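Local coordinates for glucose import ATP-binding protein GlcV (Sulfolobus solfataricus, PDB 1OXX) that powers glucose uptake by coupling ATP hydrolysis to an ABC transporter, as the cytoplasmic-side ATPase subunit of that complex, at residues K119-V124 with A154-P159; L128-V133 with A150-L155. The protein carries 1 engineered substitution. All coordinates share one frame; numbering follows the deposited sequence. Where two conformers were deposited one is given.

Contact 1 of 2, residues K119-V124 with A154-P159; sequences KRVEEV and ALVKDP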
ATOM      1  N   LYS A 119     -11.402 -21.769 -25.887  1.00  7.10           N
ATOM      2  CA  LYS A 119     -12.626 -21.139 -25.431  1.00  8.74           C
ATOM      3  C   LYS A 119     -12.399 -20.372 -24.133  1.00  7.50           C
ATOM      4  O   LYS A 119     -12.876 -19.246 -23.959  1.00  8.99           O
ATOM      5  CB  LYS A 119     -13.742 -22.186 -25.314  1.00 10.63           C
ATOM      6  CG  LYS A 119     -14.213 -22.675 -26.677  1.00 19.74           C
ATOM      7  CD  LYS A 119     -15.309 -23.725 -26.579  1.00 27.44           C
ATOM      8  CE  LYS A 119     -15.649 -24.304 -27.953  1.00 23.44           C
ATOM      9  NZ  LYS A 119     -16.715 -25.336 -27.844  1.00 27.84           N
ATOM     10  N   ARG A 120     -11.618 -20.947 -23.232  1.00  5.27           N
ATOM     11  CA  ARG A 120     -11.375 -20.297 -21.952  1.00  4.61           C
ATOM     12  C   ARG A 120     -10.526 -19.040 -22.111  1.00  5.41           C
ATOM     13  O   ARG A 120     -10.825 -17.981 -21.546  1.00  7.01           O
ATOM     14  CB  ARG A 120     -10.706 -21.255 -20.968  1.00  7.54           C
ATOM     15  CG  ARG A 120     -10.395 -20.635 -19.621  1.00  8.21           C
ATOM     16  CD  ARG A 120     -11.616 -20.081 -18.911  1.00  8.14           C
ATOM     17  NE  ARG A 120     -11.249 -19.480 -17.640  1.00  8.53           N
ATOM     18  CZ  ARG A 120     -11.993 -18.612 -16.959  1.00 11.26           C
ATOM     19  NH1 ARG A 120     -13.180 -18.234 -17.415  1.00 13.50           N
ATOM     20  NH2 ARG A 120     -11.538 -18.121 -15.810  1.00 12.71           N
ATOM     21  N   VAL A 121      -9.450 -19.155 -22.876  1.00  6.14           N
ATOM     22  CA  VAL A 121      -8.600 -18.009 -23.112  1.00  5.01           C
ATOM     23  C   VAL A 121      -9.386 -16.888 -23.795  1.00  6.37           C
ATOM     24  O   VAL A 121      -9.291 -15.729 -23.405  1.00  6.28           O
ATOM     25  CB  VAL A 121      -7.393 -18.397 -23.978  1.00  4.76           C
ATOM     26  CG1 VAL A 121      -6.611 -17.144 -24.429  1.00  5.55           C
ATOM     27  CG2 VAL A 121      -6.506 -19.372 -23.201  1.00  6.45           C
ATOM     28  N   GLU A 122     -10.167 -17.230 -24.814  1.00  6.49           N
ATOM     29  CA  GLU A 122     -10.951 -16.209 -25.514  1.00  6.08           C
ATOM     30  C   GLU A 122     -11.980 -15.548 -24.615  1.00  8.28           C
ATOM     31  O   GLU A 122     -12.210 -14.341 -24.727  1.00  8.21           O
ATOM     32  CB  GLU A 122     -11.594 -16.759 -26.776  1.00  7.05           C
ATOM     33  CG  GLU A 122     -10.572 -16.967 -27.877  1.00  9.59           C
ATOM     34  CD  GLU A 122     -11.200 -17.215 -29.230  1.00 15.63           C
ATOM     35  OE1 GLU A 122     -10.676 -18.067 -29.966  1.00 17.74           O
ATOM     36  OE2 GLU A 122     -12.206 -16.527 -29.561  1.00 17.21           O
ATOM     37  N   GLU A 123     -12.591 -16.336 -23.731  1.00  5.47           N
ATOM     38  CA  GLU A 123     -13.616 -15.825 -22.830  1.00  6.89           C
ATOM     39  C   GLU A 123     -13.008 -14.787 -21.886  1.00  6.18           C
ATOM     40  O   GLU A 123     -13.542 -13.671 -21.702  1.00  7.96           O
ATOM     41  CB  GLU A 123     -14.231 -17.000 -22.057  1.00 10.55           C
ATOM     42  CG  GLU A 123     -15.107 -16.667 -20.872  1.00 20.88           C
ATOM     43  CD  GLU A 123     -15.602 -17.926 -20.174  1.00 25.29           C
ATOM     44  OE1 GLU A 123     -14.768 -18.802 -19.835  1.00 19.83           O
ATOM     45  OE2 GLU A 123     -16.827 -18.052 -19.978  1.00 43.06           O
ATOM     46  N   VAL A 124     -11.880 -15.132 -21.285  1.00  6.00           N
ATOM     47  CA  VAL A 124     -11.229 -14.227 -20.369  1.00  6.69           C
ATOM     48  C   VAL A 124     -10.710 -12.997 -21.119  1.00  7.53           C
ATOM     49  O   VAL A 124     -10.794 -11.879 -20.644  1.00  7.49           O
ATOM     50  CB  VAL A 124     -10.092 -14.946 -19.620  1.00  8.65           C
ATOM     51  CG1 VAL A 124      -9.363 -14.007 -18.720  1.00 10.31           C
ATOM     52  CG2 VAL A 124     -10.668 -16.123 -18.844  1.00 12.69           C
ATOM     53  N   ALA A 154      -3.429 -14.581 -14.811  1.00  3.39           N
ATOM     54  CA  ALA A 154      -3.724 -14.861 -13.401  1.00  4.64           C
ATOM     55  C   ALA A 154      -5.112 -15.423 -13.161  1.00  8.12           C
ATOM     56  O   ALA A 154      -5.313 -16.132 -12.173  1.00  8.47           O
ATOM     57  CB  ALA A 154      -3.560 -13.616 -12.598  1.00  7.65           C
ATOM     58  N   LEU A 155      -6.064 -15.117 -14.043  1.00  4.78           N
ATOM     59  CA  LEU A 155      -7.478 -15.467 -13.855  1.00  4.55           C
ATOM     60  C   LEU A 155      -7.944 -16.679 -14.649  1.00  4.27           C
ATOM     61  O   LEU A 155      -9.060 -17.167 -14.488  1.00  6.21           O
ATOM     62  CB  LEU A 155      -8.337 -14.274 -14.260  1.00  6.65           C
ATOM     63  CG  LEU A 155      -8.128 -13.021 -13.425  1.00  6.80           C
ATOM     64  CD1 LEU A 155      -8.951 -11.890 -14.015  1.00 10.86           C
ATOM     65  CD2 LEU A 155      -8.503 -13.262 -11.995  1.00  9.81           C
ATOM     66  N   VAL A 156      -7.074 -17.167 -15.512  1.00  5.68           N
ATOM     67  CA  VAL A 156      -7.482 -18.189 -16.475  1.00  4.39           C
ATOM     68  C   VAL A 156      -7.935 -19.522 -15.873  1.00  6.02           C
ATOM     69  O   VAL A 156      -8.747 -20.218 -16.469  1.00  7.61           O
ATOM     70  CB  VAL A 156      -6.391 -18.390 -17.570  1.00  5.83           C
ATOM     71  CG1 VAL A 156      -5.265 -19.247 -17.084  1.00  5.00           C
ATOM     72  CG2 VAL A 156      -7.024 -18.960 -18.802  1.00  7.81           C
ATOM     73  N   LYS A 157      -7.414 -19.867 -14.703  1.00  4.84           N
ATOM     74  CA  LYS A 157      -7.816 -21.105 -14.001  1.00  5.93           C
ATOM     75  C   LYS A 157      -8.889 -20.885 -12.928  1.00 14.92           C
ATOM     76  O   LYS A 157      -9.081 -21.725 -12.051  1.00 13.40           O
ATOM     77  CB  LYS A 157      -6.619 -21.774 -13.321  1.00  9.78           C
ATOM     78  CG  LYS A 157      -5.532 -22.311 -14.255  0.50  8.71           C
ATOM     79  CD  LYS A 157      -4.509 -23.151 -13.502  0.50 10.57           C
ATOM     80  CE  LYS A 157      -3.652 -22.315 -12.565  0.50  8.52           C
ATOM     81  NZ  LYS A 157      -2.655 -23.148 -11.819  0.50 15.66           N
ATOM     82  N   ASP A 158      -9.589 -19.769 -12.989  1.00 17.55           N
ATOM     83  CA  ASP A 158     -10.590 -19.432 -11.971  1.00 11.90           C
ATOM     84  C   ASP A 158     -10.134 -19.645 -10.521  1.00 16.30           C
ATOM     85  O   ASP A 158     -10.522 -20.559  -9.807  1.00 15.47           O
ATOM     86  CB  ASP A 158     -11.904 -20.163 -12.185  1.00 20.53           C
ATOM     87  CG  ASP A 158     -13.082 -19.369 -11.641  1.00 23.78           C
ATOM     88  OD1 ASP A 158     -13.230 -18.186 -12.049  1.00 22.98           O
ATOM     89  OD2 ASP A 158     -13.887 -19.823 -10.796  1.00 44.77           O
ATOM     90  N   PRO A 159      -9.332 -18.728 -10.080  1.00 10.69           N
ATOM     91  CA  PRO A 159      -8.810 -18.774  -8.722  1.00  5.76           C
ATOM     92  C   PRO A 159      -9.806 -18.332  -7.664  1.00  8.49           C
ATOM     93  O   PRO A 159     -10.830 -17.719  -7.964  1.00  9.21           O
ATOM     94  CB  PRO A 159      -7.688 -17.747  -8.763  1.00  9.46           C
ATOM     95  CG  PRO A 159      -7.984 -16.845  -9.858  1.00 13.95           C
ATOM     96  CD  PRO A 159      -8.907 -17.530 -10.809  1.00 14.91           C
TER
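R120 lays its aliphatic stem obliquely across V156, CG standing 3.9 Å from V156 CG2, and then works its guanidinium group into the turn that follows helix 143-155. Two torsions explain the route: CG is anti to the backbone N (chi1 179°), and the chain bends at chi2 (58°), so that NE arrives beside the carbonyl oxygens of L155 and V156. From there R120 NE donates to V156 O at 2.9 Å, a practically straight bond with an N-H...O angle of 179°. The acceptor lies in the guanidinium plane, whereas the donor sits above the plane of the carbonyl. A second, weak bond runs from R120 NH2 to L155 O at 3.0 Å. That oxygen also accepts D158 N, closing the type I turn from L155 to D158, and so is held by two donors. On its own helix R120 is steadied by a salt bridge from NH1 to E123 OE1 at 2.9 Å, and V124 CG2 sits 3.4 Å above the guanidinium plane, over its centre; an in-plane bond and a covered face together should restrict its rotation. D158 OD1, 4.1 Å from R120 NH2 but well out of the guanidinium plane, can add only charge attraction. A leucine in place of R120 would probably leave V156 O and E123 without their arginine partner and the turn less firmly tied to the helix. Behind the polar grip, V121 CG2 approaches V156 CG2 at 4.4 Å. Both valines also touch I103 of helix 99-104, while L155 packs on V186 and L190 of helix 176-190, and the chain then runs into strand 161-165 of the mixed sheet.

Contact 2 of 2, residues L128-V133 with A150-L155; sequences LDIHHV and ALARAL
L128 turns CG anti to its carbonyl carbon (chi1 -68°), with CB directed at helix 143-155, and its extended second torsion sends CD1 onto the backbone of that helix at A152. I130 reaches the same alanine by another route: its CG1 lies between the backbone N and the carbonyl carbon (chi1 45°), and the trans chi2 carries CD1 outward. The distances show where the weight falls. L128 CD1 is 3.5 Å from A152 N and 3.6 Å from A152 CB, a methyl packed closely on the helix backbone beside the small A152 side chain. I130 CD1 meets A152 CB at 4.1 Å, so this one methyl receives both branched side chains. The other arm of L128 goes to L151: the two side chains cross at about a right angle, with L128 CD2 lying 4.1 Å from L151 CD2. One helical turn beyond L151, L155 CD1 closes on L128 CD1 at 4.2 Å. The side-chain contacts are all apolar, and the five residues that make them are buried, with L128 and A152 having the nearest CA atoms at 7.1 Å. The carbonyl oxygen of L128 accepts a hydrogen bond from R148 NH1, R148 lying one turn before A152 on helix 143-155. I103 of helix 99-104 also touches I130 and A152, whereas L151 touches L182 and V186 of helix 176-190. The arrangement is built on the Schellman motif that ends helix 114-127, with D129 (positive phi) at C-prime, whose flanking hydrophobic residues, L128 and I130, dock on a neighbouring helix; here it belongs to the helical subdomain of the ABC-ATPase fold, against the helix whose first residues are part of the LSGAQ signature motif.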
ATOM      1  N   LEU A 128     -11.682  -8.942 -20.434  1.00  5.79           N
ATOM      2  CA  LEU A 128     -10.657  -7.967 -20.127  1.00  7.05           C
ATOM      3  C   LEU A 128     -10.300  -7.081 -21.327  1.00  5.06           C
ATOM      4  O   LEU A 128      -9.315  -6.337 -21.314  1.00  8.11           O
ATOM      5  CB  LEU A 128      -9.407  -8.683 -19.582  1.00  9.56           C
ATOM      6  CG  LEU A 128      -9.544  -9.355 -18.213  1.00 10.04           C
ATOM      7  CD1 LEU A 128      -8.298 -10.113 -17.818  1.00 10.73           C
ATOM      8  CD2 LEU A 128      -9.864  -8.306 -17.159  1.00 13.53           C
ATOM      9  N   ASP A 129     -11.109  -7.194 -22.374  1.00  5.23           N
ATOM     10  CA  ASP A 129     -10.996  -6.391 -23.590  1.00  6.67           C
ATOM     11  C   ASP A 129      -9.617  -6.403 -24.238  1.00  3.83           C
ATOM     12  O   ASP A 129      -9.085  -5.362 -24.647  1.00  5.87           O
ATOM     13  CB  ASP A 129     -11.447  -4.955 -23.330  1.00 10.18           C
ATOM     14  CG  ASP A 129     -11.699  -4.170 -24.609  1.00 12.21           C
ATOM     15  OD1 ASP A 129     -12.111  -4.769 -25.632  1.00  7.73           O
ATOM     16  OD2 ASP A 129     -11.523  -2.926 -24.667  1.00 13.64           O
ATOM     17  N   ILE A 130      -9.060  -7.609 -24.358  1.00  4.94           N
ATOM     18  CA  ILE A 130      -7.810  -7.815 -25.102  1.00  3.99           C
ATOM     19  C   ILE A 130      -7.942  -8.928 -26.124  1.00  5.48           C
ATOM     20  O   ILE A 130      -6.950  -9.428 -26.647  1.00  5.20           O
ATOM     21  CB  ILE A 130      -6.603  -8.112 -24.179  1.00  5.77           C
ATOM     22  CG1 ILE A 130      -6.980  -9.142 -23.113  1.00 10.27           C
ATOM     23  CG2 ILE A 130      -6.099  -6.812 -23.571  1.00  9.43           C
ATOM     24  CD1 ILE A 130      -5.828  -9.699 -22.316  1.00 12.83           C
ATOM     25  N   HIS A 131      -9.181  -9.303 -26.418  1.00  4.51           N
ATOM     26  CA  HIS A 131      -9.432 -10.365 -27.383  1.00  4.70           C
ATOM     27  C   HIS A 131      -8.842 -10.022 -28.756  1.00  4.65           C
ATOM     28  O   HIS A 131      -8.362 -10.899 -29.476  1.00  7.62           O
ATOM     29  CB  HIS A 131     -10.945 -10.614 -27.475  1.00  5.35           C
ATOM     30  CG  HIS A 131     -11.318 -11.778 -28.323  1.00  7.72           C
ATOM     31  ND1 HIS A 131     -11.571 -11.649 -29.665  1.00  9.91           N
ATOM     32  CD2 HIS A 131     -11.457 -13.094 -28.034  1.00  5.37           C
ATOM     33  CE1 HIS A 131     -11.874 -12.831 -30.169  1.00  8.48           C
ATOM     34  NE2 HIS A 131     -11.813 -13.729 -29.198  1.00  9.65           N
ATOM     35  N   HIS A 132      -8.861  -8.738 -29.095  1.00  4.62           N
ATOM     36  CA  HIS A 132      -8.429  -8.275 -30.407  1.00  5.30           C
ATOM     37  C   HIS A 132      -6.920  -8.171 -30.582  1.00  9.20           C
ATOM     38  O   HIS A 132      -6.443  -7.897 -31.684  1.00  9.74           O
ATOM     39  CB  HIS A 132      -9.064  -6.927 -30.740  1.00  6.79           C
ATOM     40  CG  HIS A 132      -8.786  -5.854 -29.731  1.00  4.94           C
ATOM     41  ND1 HIS A 132      -9.271  -5.901 -28.441  1.00  4.58           N
ATOM     42  CD2 HIS A 132      -8.095  -4.690 -29.826  1.00  4.98           C
ATOM     43  CE1 HIS A 132      -8.887  -4.817 -27.786  1.00  9.91           C
ATOM     44  NE2 HIS A 132      -8.165  -4.070 -28.606  1.00  6.94           N
ATOM     45  N   VAL A 133      -6.161  -8.390 -29.507  1.00  6.01           N
ATOM     46  CA  VAL A 133      -4.703  -8.373 -29.625  1.00  6.59           C
ATOM     47  C   VAL A 133      -4.067  -9.715 -29.205  1.00  2.95           C
ATOM     48  O   VAL A 133      -2.884  -9.783 -28.877  1.00  5.24           O
ATOM     49  CB  VAL A 133      -4.088  -7.206 -28.826  1.00  4.85           C
ATOM     50  CG1 VAL A 133      -4.502  -5.857 -29.438  1.00  7.47           C
ATOM     51  CG2 VAL A 133      -4.498  -7.236 -27.382  1.00  6.24           C
ATOM     52  N   ALA A 150      -1.492  -9.889 -18.340  1.00  5.00           N
ATOM     53  CA  ALA A 150      -0.982 -10.445 -17.092  1.00  7.82           C
ATOM     54  C   ALA A 150      -2.136 -10.804 -16.147  1.00  5.13           C
ATOM     55  O   ALA A 150      -2.106 -11.845 -15.473  1.00  5.40           O
ATOM     56  CB  ALA A 150      -0.023  -9.467 -16.417  1.00  7.70           C
ATOM     57  N   LEU A 151      -3.155  -9.948 -16.088  1.00  6.14           N
ATOM     58  CA  LEU A 151      -4.313 -10.248 -15.268  1.00  5.07           C
ATOM     59  C   LEU A 151      -5.083 -11.447 -15.838  1.00  5.55           C
ATOM     60  O   LEU A 151      -5.506 -12.310 -15.092  1.00  4.77           O
ATOM     61  CB  LEU A 151      -5.209  -9.030 -15.178  1.00  7.47           C
ATOM     62  CG  LEU A 151      -6.370  -9.060 -14.208  1.00 11.14           C
ATOM     63  CD1 LEU A 151      -5.918  -9.395 -12.805  1.00  9.69           C
ATOM     64  CD2 LEU A 151      -7.076  -7.715 -14.266  1.00 12.74           C
ATOM     65  N   ALA A 152      -5.223 -11.551 -17.151  1.00  4.92           N
ATOM     66  CA  ALA A 152      -5.901 -12.683 -17.762  1.00  3.65           C
ATOM     67  C   ALA A 152      -5.172 -13.973 -17.431  1.00  4.09           C
ATOM     68  O   ALA A 152      -5.801 -15.003 -17.151  1.00  5.65           O
ATOM     69  CB  ALA A 152      -5.952 -12.474 -19.271  1.00  3.68           C
ATOM     70  N   ARG A 153      -3.851 -13.947 -17.527  1.00  4.65           N
ATOM     71  CA  ARG A 153      -3.047 -15.117 -17.156  1.00  7.43           C
ATOM     72  C   ARG A 153      -3.335 -15.551 -15.713  1.00  6.40           C
ATOM     73  O   ARG A 153      -3.464 -16.740 -15.417  1.00  7.68           O
ATOM     74  CB  ARG A 153      -1.563 -14.810 -17.342  1.00  6.61           C
ATOM     75  CG  ARG A 153      -0.680 -15.959 -17.013  1.00  8.77           C
ATOM     76  CD  ARG A 153       0.788 -15.677 -17.213  1.00 13.04           C
ATOM     77  NE  ARG A 153       1.240 -14.544 -16.433  1.00 10.71           N
ATOM     78  CZ  ARG A 153       2.448 -14.018 -16.523  1.00 10.15           C
ATOM     79  NH1 ARG A 153       3.321 -14.512 -17.395  1.00  8.31           N
ATOM     80  NH2 ARG A 153       2.772 -12.973 -15.780  1.00  9.92           N
ATOM     81  N   ALA A 154      -3.429 -14.581 -14.811  1.00  3.39           N
ATOM     82  CA  ALA A 154      -3.724 -14.861 -13.401  1.00  4.64           C
ATOM     83  C   ALA A 154      -5.112 -15.423 -13.161  1.00  8.12           C
ATOM     84  O   ALA A 154      -5.313 -16.132 -12.173  1.00  8.47           O
ATOM     85  CB  ALA A 154      -3.560 -13.616 -12.598  1.00  7.65           C
ATOM     86  N   LEU A 155      -6.064 -15.117 -14.043  1.00  4.78           N
ATOM     87  CA  LEU A 155      -7.478 -15.467 -13.855  1.00  4.55           C
ATOM     88  C   LEU A 155      -7.944 -16.679 -14.649  1.00  4.27           C
ATOM     89  O   LEU A 155      -9.060 -17.167 -14.488  1.00  6.21           O
ATOM     90  CB  LEU A 155      -8.337 -14.274 -14.260  1.00  6.65           C
ATOM     91  CG  LEU A 155      -8.128 -13.021 -13.425  1.00  6.80           C
ATOM     92  CD1 LEU A 155      -8.951 -11.890 -14.015  1.00 10.86           C
ATOM     93  CD2 LEU A 155      -8.503 -13.262 -11.995  1.00  9.81           C
TER

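Overall arrangement
Contacts 1 and 2 lie about 8 Å apart, centre to centre, on the same side of the chain's centre. Along the chain the segments come as 119-124, 128-133, 150-155 and 154-159; helix 114-127 and the loop after it both pack against the end of helix 143-155, contact 1 also using the turn after it, and the contacts share A154 and L155. They also touch directly: V124 CG1 packs 3.8 Å from A152 CB, and E122 OE2 probably hydrogen-bonds H131 NE2 at 2.8 Å. Together they tie two consecutive helices of the ABC-ATPase domain, contact 2 apolar, contact 1 mixing arginine hydrogen bonds with valine packing, away from the annotated ATP-binding residues.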